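Local coordinates for 5-cytosine DNA methyltransferase (Entamoeba histolytica, PDB 3QV2), which probably transfers a methyl group from S-adenosylmethionine to carbon 5 of cytosine in DNA or tRNA, as a Dnmt2-type enzyme, at residues Y199-I210 with L271-I282. Residues are numbered along the deposited sequence; the frame is centred on the assembly and turned at random.
Sequences YLDNNVNESYSI and LRYFTPNEIKKI. With SO4 (sulfate ion), chain E.
Ser209 and Arg272 form a single backbone bridge, with Tyr273 N bonded to Tyr208 O (2.9 Å) and Ile210 N to Leu271 O (3.0 Å). The contact joins the loop before helix 212-218 to the N-terminal end of helix 276-282, about 13 Å from bound S-adenosyl-L-homocysteine at the Pro276 side chain. Earlier in the loop, Asp201 meets the helix start. Thr275, the N-cap, forms a capping box with Glu278: Glu278 N donates to Thr275 OG1, and Thr275 N to Glu278 OE1. Thr275 OG1 also donates to Asp201 OD2, 2.7 Å away, from above the carboxylate plane. Asp201 OD1 forms a salt bridge with Lys281 NZ (2.7 Å). The Lys281 chain bends at chi3 (-71°) to bring NZ there; NZ also hydrogen-bonds a sulfate ion, probably from the crystallisation liquor. Glu278 OE2 uses its anti lone pair for Asp201 N at 2.8 Å and its syn lone pair for Arg272 NH2. Arg272 NH1 donates to Glu278 OE1, an end-on salt bridge. Val204 CG2 lies over one guanidinium face, 3.4 Å from Arg272 CZ. Thr275 CG2 sits over the Tyr208 ring, and Ile210 CD1 over the Tyr273 ring, both CH-pi contacts. The Arg272 backbone hydrogen-bonds with Tyr250 of strand 249-251. Two donors on each Glu278 oxygen fix the carboxylate's rotation; Arg272 and Lys281 probably offset the closeness of the Asp201 and Glu278 carboxylates.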
ATOM      1  N   TYR A 199      14.720 -10.119  -5.416  1.00 31.46           N
ATOM      2  CA  TYR A 199      13.653  -9.390  -6.094  1.00 28.60           C
ATOM      3  C   TYR A 199      14.077  -8.837  -7.450  1.00 28.49           C
ATOM      4  O   TYR A 199      13.268  -8.259  -8.175  1.00 27.12           O
ATOM      5  CB  TYR A 199      13.145  -8.255  -5.204  1.00 28.23           C
ATOM      6  CG  TYR A 199      12.762  -8.694  -3.805  1.00 27.22           C
ATOM      7  CD1 TYR A 199      13.715  -8.787  -2.798  1.00 26.88           C
ATOM      8  CD2 TYR A 199      11.447  -9.015  -3.492  1.00 24.46           C
ATOM      9  CE1 TYR A 199      13.371  -9.188  -1.520  1.00 25.86           C
ATOM     10  CE2 TYR A 199      11.094  -9.417  -2.217  1.00 25.58           C
ATOM     11  CZ  TYR A 199      12.061  -9.501  -1.236  1.00 26.07           C
ATOM     12  OH  TYR A 199      11.721  -9.900   0.037  1.00 25.82           O
ATOM     13  N   LEU A 200      15.346  -9.022  -7.795  1.00 29.27           N
ATOM     14  CA  LEU A 200      15.901  -8.443  -9.013  1.00 27.76           C
ATOM     15  C   LEU A 200      15.555  -9.248 -10.262  1.00 28.94           C
ATOM     16  O   LEU A 200      15.732 -10.464 -10.288  1.00 33.22           O
ATOM     17  CB  LEU A 200      17.421  -8.342  -8.893  1.00 25.19           C
ATOM     18  CG  LEU A 200      17.960  -7.516  -7.727  1.00 25.68           C
ATOM     19  CD1 LEU A 200      19.473  -7.652  -7.624  1.00 26.22           C
ATOM     20  CD2 LEU A 200      17.559  -6.058  -7.878  1.00 21.87           C
ATOM     21  N   ASP A 201      15.066  -8.563 -11.293  1.00 27.44           N
ATOM     22  CA  ASP A 201      14.982  -9.158 -12.619  1.00 34.98           C
ATOM     23  C   ASP A 201      16.403  -9.443 -13.084  1.00 43.82           C
ATOM     24  O   ASP A 201      17.356  -8.837 -12.592  1.00 45.53           O
ATOM     25  CB  ASP A 201      14.288  -8.219 -13.603  1.00 35.11           C
ATOM     26  CG  ASP A 201      12.896  -7.829 -13.158  1.00 35.54           C
ATOM     27  OD1 ASP A 201      12.304  -8.546 -12.325  1.00 37.78           O
ATOM     28  OD2 ASP A 201      12.387  -6.803 -13.651  1.00 35.89           O
ATOM     29  N   ASN A 202      16.555 -10.354 -14.037  1.00 47.09           N
ATOM     30  CA  ASN A 202      17.890 -10.825 -14.399  1.00 55.57           C
ATOM     31  C   ASN A 202      18.400 -10.397 -15.775  1.00 59.64           C
ATOM     32  O   ASN A 202      19.520 -10.744 -16.151  1.00 61.90           O
ATOM     33  CB  ASN A 202      17.988 -12.346 -14.239  1.00 57.41           C
ATOM     34  CG  ASN A 202      16.880 -13.078 -14.962  1.00 59.67           C
ATOM     35  OD1 ASN A 202      15.933 -13.564 -14.344  1.00 60.11           O
ATOM     36  ND2 ASN A 202      16.988 -13.156 -16.282  1.00 60.34           N
ATOM     37  N   ASN A 203      17.597  -9.640 -16.516  1.00 59.69           N
ATOM     38  CA  ASN A 203      18.027  -9.157 -17.824  1.00 60.47           C
ATOM     39  C   ASN A 203      17.420  -7.803 -18.178  1.00 56.91           C
ATOM     40  O   ASN A 203      16.851  -7.635 -19.264  1.00 59.07           O
ATOM     41  CB  ASN A 203      17.696 -10.184 -18.908  1.00 64.61           C
ATOM     42  CG  ASN A 203      16.202 -10.380 -19.084  1.00 66.79           C
ATOM     43  OD1 ASN A 203      15.423 -10.208 -18.143  1.00 66.03           O
ATOM     44  ND2 ASN A 203      15.793 -10.740 -20.293  1.00 67.79           N
ATOM     45  N   VAL A 204      17.554  -6.841 -17.268  1.00 50.14           N
ATOM     46  CA  VAL A 204      16.930  -5.529 -17.435  1.00 44.28           C
ATOM     47  C   VAL A 204      17.441  -4.786 -18.669  1.00 37.88           C
ATOM     48  O   VAL A 204      18.651  -4.685 -18.893  1.00 35.33           O
ATOM     49  CB  VAL A 204      17.156  -4.651 -16.191  1.00 43.96           C
ATOM     50  CG1 VAL A 204      16.327  -3.372 -16.264  1.00 44.63           C
ATOM     51  CG2 VAL A 204      16.819  -5.440 -14.931  1.00 43.02           C
ATOM     52  N   ASN A 205      16.510  -4.279 -19.472  1.00 35.54           N
ATOM     53  CA  ASN A 205      16.859  -3.458 -20.623  1.00 34.97           C
ATOM     54  C   ASN A 205      17.636  -2.222 -20.175  1.00 35.14           C
ATOM     55  O   ASN A 205      17.417  -1.713 -19.075  1.00 34.15           O
ATOM     56  CB  ASN A 205      15.592  -3.046 -21.373  1.00 35.48           C
ATOM     57  CG  ASN A 205      15.888  -2.400 -22.712  1.00 36.88           C
ATOM     58  OD1 ASN A 205      16.248  -1.226 -22.782  1.00 36.47           O
ATOM     59  ND2 ASN A 205      15.730  -3.164 -23.786  1.00 37.19           N
ATOM     60  N   GLU A 206      18.544  -1.740 -21.019  1.00 35.32           N
ATOM     61  CA  GLU A 206      19.379  -0.597 -20.655  1.00 39.26           C
ATOM     62  C   GLU A 206      18.564   0.689 -20.531  1.00 40.20           C
ATOM     63  O   GLU A 206      19.064   1.705 -20.048  1.00 38.88           O
ATOM     64  CB  GLU A 206      20.515  -0.396 -21.663  1.00 44.05           C
ATOM     65  CG  GLU A 206      20.091   0.289 -22.950  1.00 47.09           C
ATOM     66  CD  GLU A 206      21.179   1.180 -23.523  1.00 50.93           C
ATOM     67  OE1 GLU A 206      21.949   1.763 -22.728  1.00 48.71           O
ATOM     68  OE2 GLU A 206      21.269   1.296 -24.764  1.00 52.43           O
ATOM     69  N   SER A 207      17.309   0.639 -20.964  1.00 40.15           N
ATOM     70  CA  SER A 207      16.442   1.811 -20.924  1.00 40.14           C
ATOM     71  C   SER A 207      16.070   2.180 -19.492  1.00 37.43           C
ATOM     72  O   SER A 207      15.347   3.149 -19.259  1.00 35.61           O
ATOM     73  CB  SER A 207      15.174   1.576 -21.749  1.00 42.89           C
ATOM     74  OG  SER A 207      14.383   0.544 -21.182  1.00 44.49           O
ATOM     75  N   TYR A 208      16.566   1.401 -18.537  1.00 34.09           N
ATOM     76  CA  TYR A 208      16.269   1.634 -17.128  1.00 32.19           C
ATOM     77  C   TYR A 208      17.445   2.258 -16.380  1.00 32.59           C
ATOM     78  O   TYR A 208      17.282   2.774 -15.274  1.00 32.61           O
ATOM     79  CB  TYR A 208      15.836   0.335 -16.440  1.00 31.54           C
ATOM     80  CG  TYR A 208      14.413  -0.083 -16.745  1.00 28.72           C
ATOM     81  CD1 TYR A 208      14.142  -1.090 -17.661  1.00 27.05           C
ATOM     82  CD2 TYR A 208      13.339   0.534 -16.113  1.00 26.78           C
ATOM     83  CE1 TYR A 208      12.841  -1.473 -17.940  1.00 27.92           C
ATOM     84  CE2 TYR A 208      12.036   0.159 -16.386  1.00 28.38           C
ATOM     85  CZ  TYR A 208      11.794  -0.845 -17.300  1.00 29.76           C
ATOM     86  OH  TYR A 208      10.497  -1.219 -17.570  1.00 36.15           O
ATOM     87  N   SER A 209      18.625   2.210 -16.989  1.00 29.56           N
ATOM     88  CA  SER A 209      19.821   2.779 -16.378  1.00 28.87           C
ATOM     89  C   SER A 209      19.755   4.302 -16.337  1.00 23.23           C
ATOM     90  O   SER A 209      19.209   4.935 -17.241  1.00 22.46           O
ATOM     91  CB  SER A 209      21.080   2.315 -17.116  1.00 35.53           C
ATOM     92  OG  SER A 209      21.006   2.620 -18.498  1.00 39.33           O
ATOM     93  N   ILE A 210      20.313   4.884 -15.280  1.00 18.43           N
ATOM     94  CA  ILE A 210      20.310   6.332 -15.111  1.00 20.08           C
ATOM     95  C   ILE A 210      21.160   7.000 -16.186  1.00 19.85           C
ATOM     96  O   ILE A 210      22.331   6.658 -16.355  1.00 24.44           O
ATOM     97  CB  ILE A 210      20.867   6.736 -13.732  1.00 17.03           C
ATOM     98  CG1 ILE A 210      20.446   5.728 -12.659  1.00 19.68           C
ATOM     99  CG2 ILE A 210      20.413   8.140 -13.364  1.00 17.53           C
ATOM    100  CD1 ILE A 210      18.960   5.706 -12.386  1.00 19.44           C
ATOM    101  N   LEU A 271      24.450   2.126 -12.794  1.00 37.33           N
ATOM    102  CA  LEU A 271      23.268   2.437 -11.998  1.00 31.52           C
ATOM    103  C   LEU A 271      22.000   2.400 -12.845  1.00 32.64           C
ATOM    104  O   LEU A 271      22.005   2.817 -14.002  1.00 32.58           O
ATOM    105  CB  LEU A 271      23.415   3.808 -11.337  1.00 28.20           C
ATOM    106  CG  LEU A 271      24.637   3.992 -10.436  1.00 25.34           C
ATOM    107  CD1 LEU A 271      24.667   5.394  -9.848  1.00 22.47           C
ATOM    108  CD2 LEU A 271      24.656   2.940  -9.337  1.00 21.95           C
ATOM    109  N   ARG A 272      20.915   1.897 -12.263  1.00 24.57           N
ATOM    110  CA  ARG A 272      19.627   1.852 -12.946  1.00 23.62           C
ATOM    111  C   ARG A 272      18.487   1.944 -11.943  1.00 21.54           C
ATOM    112  O   ARG A 272      18.655   1.618 -10.768  1.00 18.75           O
ATOM    113  CB  ARG A 272      19.486   0.560 -13.755  1.00 23.42           C
ATOM    114  CG  ARG A 272      19.374  -0.699 -12.909  1.00 22.47           C
ATOM    115  CD  ARG A 272      18.969  -1.900 -13.752  1.00 22.69           C
ATOM    116  NE  ARG A 272      18.999  -3.142 -12.984  1.00 27.77           N
ATOM    117  CZ  ARG A 272      17.958  -3.642 -12.324  1.00 28.54           C
ATOM    118  NH1 ARG A 272      16.795  -3.006 -12.335  1.00 27.48           N
ATOM    119  NH2 ARG A 272      18.081  -4.778 -11.653  1.00 27.86           N
ATOM    120  N   TYR A 273      17.325   2.390 -12.409  1.00 22.06           N
ATOM    121  CA  TYR A 273      16.127   2.354 -11.585  1.00 23.20           C
ATOM    122  C   TYR A 273      15.669   0.912 -11.462  1.00 24.53           C
ATOM    123  O   TYR A 273      15.946   0.089 -12.334  1.00 24.03           O
ATOM    124  CB  TYR A 273      14.999   3.176 -12.212  1.00 25.22           C
ATOM    125  CG  TYR A 273      15.341   4.622 -12.490  1.00 24.84           C
ATOM    126  CD1 TYR A 273      15.410   5.551 -11.462  1.00 21.81           C
ATOM    127  CD2 TYR A 273      15.574   5.060 -13.786  1.00 26.78           C
ATOM    128  CE1 TYR A 273      15.714   6.877 -11.716  1.00 22.62           C
ATOM    129  CE2 TYR A 273      15.879   6.379 -14.051  1.00 26.67           C
ATOM    130  CZ  TYR A 273      15.948   7.283 -13.013  1.00 25.56           C
ATOM    131  OH  TYR A 273      16.252   8.597 -13.280  1.00 24.48           O
ATOM    132  N   PHE A 274      14.975   0.603 -10.375  1.00 26.54           N
ATOM    133  CA  PHE A 274      14.292  -0.677 -10.272  1.00 21.93           C
ATOM    134  C   PHE A 274      13.124  -0.666 -11.249  1.00 19.33           C
ATOM    135  O   PHE A 274      12.469   0.360 -11.430  1.00 18.72           O
ATOM    136  CB  PHE A 274      13.788  -0.913  -8.849  1.00 20.60           C
ATOM    137  CG  PHE A 274      14.883  -1.164  -7.848  1.00 23.11           C
ATOM    138  CD1 PHE A 274      15.450  -2.422  -7.725  1.00 22.44           C
ATOM    139  CD2 PHE A 274      15.336  -0.149  -7.021  1.00 23.78           C
ATOM    140  CE1 PHE A 274      16.453  -2.663  -6.803  1.00 20.87           C
ATOM    141  CE2 PHE A 274      16.338  -0.382  -6.095  1.00 19.93           C
ATOM    142  CZ  PHE A 274      16.898  -1.643  -5.987  1.00 19.95           C
ATOM    143  N   THR A 275      12.869  -1.802 -11.889  1.00 19.98           N
ATOM    144  CA  THR A 275      11.767  -1.902 -12.840  1.00 23.92           C
ATOM    145  C   THR A 275      10.437  -1.992 -12.102  1.00 23.57           C
ATOM    146  O   THR A 275      10.405  -2.322 -10.918  1.00 22.77           O
ATOM    147  CB  THR A 275      11.915  -3.137 -13.743  1.00 25.52           C
ATOM    148  OG1 THR A 275      11.639  -4.320 -12.983  1.00 24.66           O
ATOM    149  CG2 THR A 275      13.319  -3.213 -14.318  1.00 23.56           C
ATOM    150  N   PRO A 276       9.331  -1.694 -12.800  1.00 24.35           N
ATOM    151  CA  PRO A 276       8.005  -1.825 -12.188  1.00 24.46           C
ATOM    152  C   PRO A 276       7.802  -3.222 -11.610  1.00 29.55           C
ATOM    153  O   PRO A 276       7.267  -3.373 -10.510  1.00 31.50           O
ATOM    154  CB  PRO A 276       7.057  -1.602 -13.368  1.00 22.80           C
ATOM    155  CG  PRO A 276       7.830  -0.749 -14.313  1.00 25.12           C
ATOM    156  CD  PRO A 276       9.261  -1.182 -14.180  1.00 24.06           C
ATOM    157  N   ASN A 277       8.236  -4.233 -12.356  1.00 29.77           N
ATOM    158  CA  ASN A 277       8.080  -5.621 -11.946  1.00 30.53           C
ATOM    159  C   ASN A 277       8.850  -5.929 -10.666  1.00 29.62           C
ATOM    160  O   ASN A 277       8.417  -6.744  -9.849  1.00 29.65           O
ATOM    161  CB  ASN A 277       8.518  -6.558 -13.075  1.00 31.86           C
ATOM    162  CG  ASN A 277       8.115  -7.999 -12.829  1.00 31.31           C
ATOM    163  OD1 ASN A 277       8.951  -8.845 -12.514  1.00 31.30           O
ATOM    164  ND2 ASN A 277       6.825  -8.283 -12.970  1.00 30.09           N
ATOM    165  N   GLU A 278       9.991  -5.269 -10.492  1.00 28.46           N
ATOM    166  CA  GLU A 278      10.811  -5.459  -9.300  1.00 24.73           C
ATOM    167  C   GLU A 278      10.154  -4.861  -8.058  1.00 22.66           C
ATOM    168  O   GLU A 278      10.165  -5.468  -6.988  1.00 23.18           O
ATOM    169  CB  GLU A 278      12.210  -4.873  -9.510  1.00 23.17           C
ATOM    170  CG  GLU A 278      13.056  -5.658 -10.502  1.00 21.02           C
ATOM    171  CD  GLU A 278      14.410  -5.020 -10.757  1.00 20.16           C
ATOM    172  OE1 GLU A 278      14.503  -3.777 -10.703  1.00 20.22           O
ATOM    173  OE2 GLU A 278      15.378  -5.765 -11.010  1.00 19.49           O
ATOM    174  N   ILE A 279       9.583  -3.669  -8.206  1.00 21.31           N
ATOM    175  CA  ILE A 279       8.848  -3.042  -7.116  1.00 19.72           C
ATOM    176  C   ILE A 279       7.652  -3.909  -6.746  1.00 18.85           C
ATOM    177  O   ILE A 279       7.354  -4.110  -5.569  1.00 16.32           O
ATOM    178  CB  ILE A 279       8.342  -1.644  -7.507  1.00 19.09           C
ATOM    179  CG1 ILE A 279       9.509  -0.753  -7.940  1.00 18.99           C
ATOM    180  CG2 ILE A 279       7.572  -1.014  -6.355  1.00 20.74           C
ATOM    181  CD1 ILE A 279       9.089   0.646  -8.343  1.00 16.76           C
ATOM    182  N   LYS A 280       6.976  -4.423  -7.769  1.00 16.73           N
ATOM    183  CA  LYS A 280       5.820  -5.289  -7.582  1.00 19.86           C
ATOM    184  C   LYS A 280       6.170  -6.493  -6.712  1.00 20.65           C
ATOM    185  O   LYS A 280       5.394  -6.886  -5.843  1.00 21.48           O
ATOM    186  CB  LYS A 280       5.281  -5.746  -8.943  1.00 21.29           C
ATOM    187  CG  LYS A 280       3.991  -6.546  -8.880  1.00 22.48           C
ATOM    188  CD  LYS A 280       4.262  -8.033  -8.733  1.00 24.80           C
ATOM    189  CE  LYS A 280       5.084  -8.558  -9.897  1.00 23.44           C
ATOM    190  NZ  LYS A 280       5.177 -10.042  -9.872  1.00 23.25           N
ATOM    191  N   LYS A 281       7.345  -7.069  -6.946  1.00 23.22           N
ATOM    192  CA  LYS A 281       7.812  -8.201  -6.153  1.00 23.55           C
ATOM    193  C   LYS A 281       8.195  -7.781  -4.736  1.00 23.93           C
ATOM    194  O   LYS A 281       7.939  -8.506  -3.773  1.00 23.20           O
ATOM    195  CB  LYS A 281       8.986  -8.901  -6.844  1.00 27.34           C
ATOM    196  CG  LYS A 281       8.576  -9.770  -8.025  1.00 32.32           C
ATOM    197  CD  LYS A 281       9.775 -10.434  -8.681  1.00 33.44           C
ATOM    198  CE  LYS A 281      10.623  -9.427  -9.436  1.00 36.21           C
ATOM    199  NZ  LYS A 281      11.753 -10.081 -10.154  1.00 37.75           N
ATOM    200  N   ILE A 282       8.803  -6.608  -4.609  1.00 25.20           N
ATOM    201  CA  ILE A 282       9.200  -6.099  -3.300  1.00 22.93           C
ATOM    202  C   ILE A 282       7.982  -5.807  -2.425  1.00 23.67           C
ATOM    203  O   ILE A 282       8.024  -5.987  -1.207  1.00 23.79           O
ATOM    204  CB  ILE A 282      10.067  -4.831  -3.422  1.00 20.39           C
ATOM    205  CG1 ILE A 282      11.388  -5.154  -4.129  1.00 20.00           C
ATOM    206  CG2 ILE A 282      10.334  -4.238  -2.052  1.00 19.43           C
ATOM    207  CD1 ILE A 282      12.313  -3.960  -4.270  1.00 16.27           C
TER
HETATM  208  S   SO4 E 326      10.121 -13.038 -12.379  1.00107.09           S
HETATM  209  O1  SO4 E 326      10.446 -11.770 -13.021  1.00106.88           O
HETATM  210  O2  SO4 E 326      10.717 -13.050 -11.035  1.00107.08           O
HETATM  211  O3  SO4 E 326       8.664 -13.179 -12.310  1.00106.62           O
HETATM  212  O4  SO4 E 326      10.621 -14.180 -13.144  1.00107.46           O